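Local coordinates for odorant binding protein 4 (Chrysopa pallens, PDB 6JPM) that probably binds small odorant molecules, as a secreted, mostly helical member of the PBP/GOBP family of insect odorant-binding proteins, at residues A[15-18]-A[19-23]; A[29-33]-A[34-38]; A[41-44]-A[45-48]. All blocks are in the same frame, centred on the assembly; numbering follows the deposited sequence.

Contact 1 of 3, residues A[15-18]-A[19-23]; sequences RKMC and QPKTK
R15 and Q19, one helical turn apart near the C-terminal end of helix 4-22, run side by side in the same direction, so the guanidinium group meets the amide at its oxygen. NE of R15 gives a hydrogen bond of 2.9 Å to OE1 of Q19, and NH2 of R15 adds a weak second one. The two flat groups are not coplanar: their planes stand 57° apart, and NE lies above the amide plane instead of on a lone pair. Both chains leave the helix with CG anti to the backbone N (chi1 -176° for R15, 173° for Q19), which sends them along the same flank. Beneath them the backbone bond from Q19 N to R15 O is intact, but the next turn lacks its counterpart, because P20 has no N-H; its CD sits 3.0 Å from K16 O, and the helix kinks there. T22 reinforces the last turn: its OG1 donates to C18 O (2.9 Å), a carbonyl that T22 N reaches only weakly. SG of C18, beside the backbone N, forms a disulfide with C49 of helix 41-53. Beyond the pair, D26 forms a salt bridge with R15 NH2 and accepts a hydrogen bond from Q19 NE2. The neutral amide can therefore offer oxygen to the arginine and N-H to the aspartate, joining the charged pair without adding a charge of its own.

Contact 2 of 3, residues A[29-33]-A[34-38]; sequences INNFH and KGVFD
F32 and F37 meet in a T-shaped (edge-to-face) stack, in which the edge of F37 is directed at one face of F32. The ring centroids are 4.8 Å apart and the planes are inclined at 60°; CD1 of F37 comes 3.6 Å from CE2 of F32, towards the rim of that face. With its CG anti to the backbone N (chi1 -160°), F32 swings its ring to where the returning chain brings F37. An alanine in place of F32 would probably leave the F37 edge without its aromatic face and open a gap between this turn and the helices behind it.

The return itself is set by a Schellman motif. V36 N donates to N31 O over 3.0 Å and G35 N to F32 O, while K34 N also binds N31 O, approaching from the opposite face of that carbonyl to V36 N. G35 is the C-prime residue; its positive phi, 74°, is a conformation that glycine adopts readily. Hydrophobic V36 then lays its CB 3.9 Å from CB of N31. One turn back, H33 folds its ring back along the helix, and ND1 donates an almost straight bond of 2.9 Å to I29 O, an acceptor already used by H33 N. A water links N30 O to NZ of K34; this lysine is exposed, and its flexible charged chain can stay in solvent while NZ reaches the water.

Further out, H33 NE2 reaches the carbonyl of L118 near the C terminus. The phenylalanine pair lies against helix 99-111, F32 on A105 and F37 on Y102, with K106 touching both; F32 also meets M43 of helix 41-53, while I29 faces helix 4-22.

Contact 3 of 3, residues A[41-44]-A[45-48]; sequences KKMM and CYMN
C45 sits one turn after K41, its N bonded to K41 O over 2.8 Å and its SG 4.2 Å from CG of the lysine. SG lies anti to the carbonyl carbon (chi1 -66°), beside the backbone N, and from there it forms the disulfide with C98. K41, with its extended chain, suits the exposed flank next to it.

Y46 follows, its N bound to K42 O. Its ring crosses the side chain of M43 obliquely, so that only the methyl end touches: CE of M43 lies 3.6 Å from CD2 of Y46. The methionine reaches it through bends at chi2 (67°) and chi3, a flexibility that lets an unbranched chain fill the space beside a rigid ring. The tyrosine hydroxyl is hydrogen-bonded to O of the C-terminal residue P119, while the tyrosine side chain as a whole packs on R15, C18 and T22 of helix 4-22. Helix 41-53 belongs to the helical fold of the PBP/GOBP family, which disulfides hold together: C18-C49 joins this helix to helix 4-22, and C45-C98 joins it to the residue just before helix 99-111.

M47 runs beside M43 in the same direction; SD of M47 lies 3.7 Å from CE of M43, so one methyl group serves both the aromatic ring and the sulfur. Its chain also meets A105, Y116 and L118. N48 closes the turn through the 3.1 Å bond from its N to M44 O; its side chain lies against A101, and its ND2 makes a weak hydrogen bond to E52.

In the fold
From the N terminus the three contacts come in series, none nested in or crossing another. Contact 1 finishes helix 4-22 and leads into the short link to helix 26-32; contact 2 ends that helix and turns the chain towards helix 41-53, whose first two turns form contact 3. Each closes only a local turn, yet they touch in space. I29 of contact 2 packs its CD1 against the R15 guanidinium and the Q19 amide, and against the Y46 ring. T22 and K23 of contact 1 lie on K42, and D38 of contact 2 lies on M43. Together they tie three successive helices, with helix 99-111 flanking contacts 2 and 3.

Contact 1 of 3, residues A[15-18]-A[19-23]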
# COMPACT_ATOMS: atom_id res chain seq x y z
N ARG A 15 0.06 -10.71 1.13
CA ARG A 15 0.34 -11.03 -0.27
C ARG A 15 -0.20 -12.40 -0.62
O ARG A 15 -0.82 -12.57 -1.68
CB ARG A 15 1.84 -10.94 -0.54
CG ARG A 15 2.17 -11.17 -2.01
CD ARG A 15 3.44 -11.88 -2.14
NE ARG A 15 3.67 -12.42 -3.47
CZ ARG A 15 4.67 -12.04 -4.23
NH1 ARG A 15 5.49 -11.10 -3.79
NH2 ARG A 15 4.86 -12.57 -5.44
N LYS A 16 0.02 -13.39 0.25
CA LYS A 16 -0.45 -14.75 0.02
C LYS A 16 -1.96 -14.80 -0.17
O LYS A 16 -2.47 -15.63 -0.92
CB LYS A 16 -0.07 -15.65 1.21
CG LYS A 16 1.38 -16.05 1.27
CD LYS A 16 1.58 -16.94 2.49
CE LYS A 16 2.99 -17.46 2.61
NZ LYS A 16 3.19 -18.08 3.96
N MET A 17 -2.69 -13.91 0.50
CA MET A 17 -4.13 -13.87 0.27
C MET A 17 -4.49 -13.10 -1.00
O MET A 17 -5.32 -13.55 -1.80
CB MET A 17 -4.82 -13.26 1.48
CG MET A 17 -6.26 -12.89 1.18
SD MET A 17 -6.88 -11.75 2.39
CE MET A 17 -5.75 -10.39 2.17
N CYS A 18 -3.86 -11.94 -1.22
CA CYS A 18 -4.32 -11.05 -2.29
C CYS A 18 -3.80 -11.43 -3.67
O CYS A 18 -4.44 -11.09 -4.67
CB CYS A 18 -3.90 -9.61 -1.99
SG CYS A 18 -4.95 -8.87 -0.72
N GLN A 19 -2.63 -12.07 -3.77
CA GLN A 19 -2.13 -12.39 -5.10
C GLN A 19 -3.01 -13.42 -5.80
O GLN A 19 -3.41 -13.16 -6.95
CB GLN A 19 -0.66 -12.83 -5.03
CG GLN A 19 -0.11 -13.36 -6.37
CD GLN A 19 1.40 -13.55 -6.38
OE1 GLN A 19 2.01 -13.80 -5.34
NE2 GLN A 19 2.01 -13.43 -7.55
N PRO A 20 -3.36 -14.56 -5.20
CA PRO A 20 -4.26 -15.50 -5.89
C PRO A 20 -5.63 -14.92 -6.18
O PRO A 20 -6.29 -15.37 -7.12
CB PRO A 20 -4.38 -16.69 -4.91
CG PRO A 20 -3.37 -16.50 -3.89
CD PRO A 20 -2.97 -15.06 -3.87
N LYS A 21 -6.11 -13.97 -5.38
CA LYS A 21 -7.42 -13.40 -5.61
C LYS A 21 -7.45 -12.51 -6.84
O LYS A 21 -8.50 -12.38 -7.47
CB LYS A 21 -7.85 -12.62 -4.37
CG LYS A 21 -9.28 -12.14 -4.38
CD LYS A 21 -9.62 -11.39 -3.09
CE LYS A 21 -9.27 -12.20 -1.84
NZ LYS A 21 -9.64 -11.50 -0.58
N THR A 22 -6.32 -11.95 -7.18
CA THR A 22 -6.25 -10.97 -8.28
C THR A 22 -5.47 -11.48 -9.49
O THR A 22 -5.56 -10.83 -10.47
CB THR A 22 -5.63 -9.65 -7.79
OG1 THR A 22 -4.29 -9.87 -7.35
CG2 THR A 22 -6.47 -9.01 -6.71
N LYS A 23 -4.66 -12.53 -9.32
CA LYS A 23 -3.80 -13.11 -10.36
C LYS A 23 -2.73 -12.15 -10.86
O LYS A 23 -2.19 -12.32 -11.96
CB LYS A 23 -4.62 -13.63 -11.54
CG LYS A 23 -5.57 -14.73 -11.14
CD LYS A 23 -4.82 -15.97 -10.76
CE LYS A 23 -4.37 -16.69 -12.02
NZ LYS A 23 -5.37 -16.56 -13.11

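Contact 2 of 3, residues A[29-33]-A[34-38]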
# COMPACT_ATOMS: atom_id res chain seq x y z
N ILE A 29 4.44 -7.54 -9.28
CA ILE A 29 4.68 -7.08 -7.91
C ILE A 29 6.11 -6.60 -7.75
O ILE A 29 6.36 -5.56 -7.12
CB ILE A 29 4.36 -8.19 -6.89
CG1 ILE A 29 2.85 -8.46 -6.86
CG2 ILE A 29 4.88 -7.79 -5.51
CD1 ILE A 29 2.47 -9.72 -6.06
N ASN A 30 7.08 -7.36 -8.30
CA ASN A 30 8.49 -6.99 -8.20
C ASN A 30 8.77 -5.68 -8.93
O ASN A 30 9.49 -4.81 -8.42
CB ASN A 30 9.38 -8.12 -8.74
CG ASN A 30 9.34 -9.40 -7.86
OD1 ASN A 30 8.95 -9.33 -6.69
ND2 ASN A 30 9.74 -10.55 -8.42
N ASN A 31 8.22 -5.52 -10.14
CA ASN A 31 8.31 -4.24 -10.84
C ASN A 31 7.79 -3.10 -9.98
O ASN A 31 8.43 -2.05 -9.87
CB ASN A 31 7.54 -4.30 -12.15
CG ASN A 31 8.30 -5.05 -13.23
OD1 ASN A 31 9.51 -5.22 -13.14
ND2 ASN A 31 7.58 -5.52 -14.24
N PHE A 32 6.63 -3.29 -9.34
CA PHE A 32 6.04 -2.19 -8.57
C PHE A 32 6.98 -1.71 -7.48
O PHE A 32 7.17 -0.51 -7.29
CB PHE A 32 4.69 -2.63 -7.98
CG PHE A 32 3.80 -1.46 -7.58
CD1 PHE A 32 4.05 -0.73 -6.43
CD2 PHE A 32 2.75 -1.05 -8.40
CE1 PHE A 32 3.26 0.37 -6.07
CE2 PHE A 32 1.95 0.04 -8.05
CZ PHE A 32 2.21 0.75 -6.88
N HIS A 33 7.63 -2.65 -6.77
CA HIS A 33 8.54 -2.28 -5.69
C HIS A 33 9.84 -1.68 -6.18
O HIS A 33 10.66 -1.28 -5.35
CB HIS A 33 8.86 -3.49 -4.82
CG HIS A 33 7.74 -3.89 -3.91
ND1 HIS A 33 6.69 -4.67 -4.33
CD2 HIS A 33 7.50 -3.60 -2.61
CE1 HIS A 33 5.85 -4.85 -3.33
NE2 HIS A 33 6.32 -4.21 -2.27
N LYS A 34 10.06 -1.61 -7.50
CA LYS A 34 11.16 -0.88 -8.09
C LYS A 34 10.69 0.33 -8.88
O LYS A 34 11.41 0.83 -9.74
CB LYS A 34 11.98 -1.80 -8.99
CG LYS A 34 12.72 -2.91 -8.25
CD LYS A 34 13.60 -3.68 -9.21
CE LYS A 34 14.69 -4.45 -8.46
NZ LYS A 34 14.17 -5.08 -7.22
N GLY A 35 9.48 0.80 -8.63
CA GLY A 35 9.02 2.01 -9.30
C GLY A 35 8.65 1.83 -10.75
O GLY A 35 8.60 2.81 -11.50
N VAL A 36 8.38 0.61 -11.18
CA VAL A 36 7.89 0.34 -12.53
C VAL A 36 6.44 -0.05 -12.39
O VAL A 36 6.11 -1.14 -11.91
CB VAL A 36 8.71 -0.75 -13.24
CG1 VAL A 36 8.06 -1.08 -14.56
CG2 VAL A 36 10.15 -0.27 -13.44
N PHE A 37 5.56 0.84 -12.83
CA PHE A 37 4.13 0.79 -12.51
C PHE A 37 3.35 0.29 -13.72
O PHE A 37 3.22 1.00 -14.72
CB PHE A 37 3.65 2.16 -12.05
CG PHE A 37 4.38 2.68 -10.85
CD1 PHE A 37 4.56 1.88 -9.73
CD2 PHE A 37 4.91 3.96 -10.84
CE1 PHE A 37 5.22 2.35 -8.62
CE2 PHE A 37 5.59 4.43 -9.74
CZ PHE A 37 5.74 3.62 -8.62
N ASP A 38 2.84 -0.92 -13.61
CA ASP A 38 2.04 -1.57 -14.64
C ASP A 38 0.58 -1.28 -14.32
O ASP A 38 0.06 -1.78 -13.33
CB ASP A 38 2.33 -3.07 -14.62
CG ASP A 38 1.55 -3.85 -15.64
OD1 ASP A 38 0.84 -3.25 -16.47
OD2 ASP A 38 1.66 -5.10 -15.59
O HOH W 1 11.51 -6.03 -6.74

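Contact 3 of 3, residues A[41-44]-A[45-48]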
# COMPACT_ATOMS: atom_id res chain seq x y z
N LYS A 41 -4.97 -4.11 -14.82
CA LYS A 41 -6.05 -4.27 -13.82
C LYS A 41 -5.65 -5.21 -12.68
O LYS A 41 -6.05 -4.94 -11.61
CB LYS A 41 -7.35 -4.61 -14.53
CG LYS A 41 -8.40 -5.38 -13.78
CD LYS A 41 -9.73 -5.32 -14.50
CE LYS A 41 -10.74 -6.33 -14.03
NZ LYS A 41 -11.84 -6.51 -15.00
N LYS A 42 -4.89 -6.27 -12.96
CA LYS A 42 -4.47 -7.23 -11.91
C LYS A 42 -3.56 -6.54 -10.88
O LYS A 42 -3.76 -6.74 -9.75
CB LYS A 42 -3.83 -8.50 -12.47
CG LYS A 42 -4.65 -9.27 -13.48
CD LYS A 42 -3.99 -10.53 -13.94
CE LYS A 42 -3.34 -10.42 -15.29
NZ LYS A 42 -2.16 -9.54 -15.33
N MET A 43 -2.62 -5.73 -11.32
CA MET A 43 -1.73 -5.00 -10.41
C MET A 43 -2.58 -4.01 -9.60
O MET A 43 -2.38 -3.93 -8.45
CB MET A 43 -0.69 -4.24 -11.21
CG MET A 43 0.35 -3.55 -10.40
SD MET A 43 1.40 -4.64 -9.53
CE MET A 43 0.82 -4.41 -7.86
N MET A 44 -3.50 -3.32 -10.27
CA MET A 44 -4.40 -2.32 -9.63
C MET A 44 -5.28 -2.99 -8.58
O MET A 44 -5.31 -2.53 -7.49
CB MET A 44 -5.25 -1.56 -10.66
CG MET A 44 -4.46 -0.56 -11.44
SD MET A 44 -5.30 0.62 -12.46
CE MET A 44 -6.69 -0.30 -13.06
N CYS A 45 -5.88 -4.10 -8.93
CA CYS A 45 -6.77 -4.82 -8.00
C CYS A 45 -5.97 -5.43 -6.85
O CYS A 45 -6.48 -5.46 -5.81
CB CYS A 45 -7.76 -5.71 -8.73
SG CYS A 45 -8.91 -4.68 -9.68
N TYR A 46 -4.73 -5.82 -7.09
CA TYR A 46 -3.86 -6.34 -6.01
C TYR A 46 -3.64 -5.22 -4.98
O TYR A 46 -3.79 -5.48 -3.87
CB TYR A 46 -2.54 -6.90 -6.52
CG TYR A 46 -1.55 -7.24 -5.44
CD1 TYR A 46 -1.64 -8.42 -4.75
CD2 TYR A 46 -0.54 -6.37 -5.10
CE1 TYR A 46 -0.73 -8.74 -3.77
CE2 TYR A 46 0.39 -6.67 -4.13
CZ TYR A 46 0.28 -7.86 -3.45
OH TYR A 46 1.13 -8.19 -2.48
N MET A 47 -3.26 -4.04 -5.43
CA MET A 47 -3.05 -2.88 -4.53
C MET A 47 -4.35 -2.55 -3.77
O MET A 47 -4.29 -2.27 -2.61
CB MET A 47 -2.47 -1.66 -5.25
CG MET A 47 -1.00 -1.78 -5.65
SD MET A 47 0.06 -2.82 -4.64
CE MET A 47 0.19 -1.83 -3.18
N ASN A 48 -5.49 -2.62 -4.44
CA ASN A 48 -6.80 -2.39 -3.79
C ASN A 48 -7.02 -3.43 -2.69
O ASN A 48 -7.39 -3.08 -1.63
CB ASN A 48 -7.94 -2.38 -4.78
CG ASN A 48 -9.23 -1.99 -4.09
OD1 ASN A 48 -9.35 -0.92 -3.56
ND2 ASN A 48 -10.15 -2.89 -4.03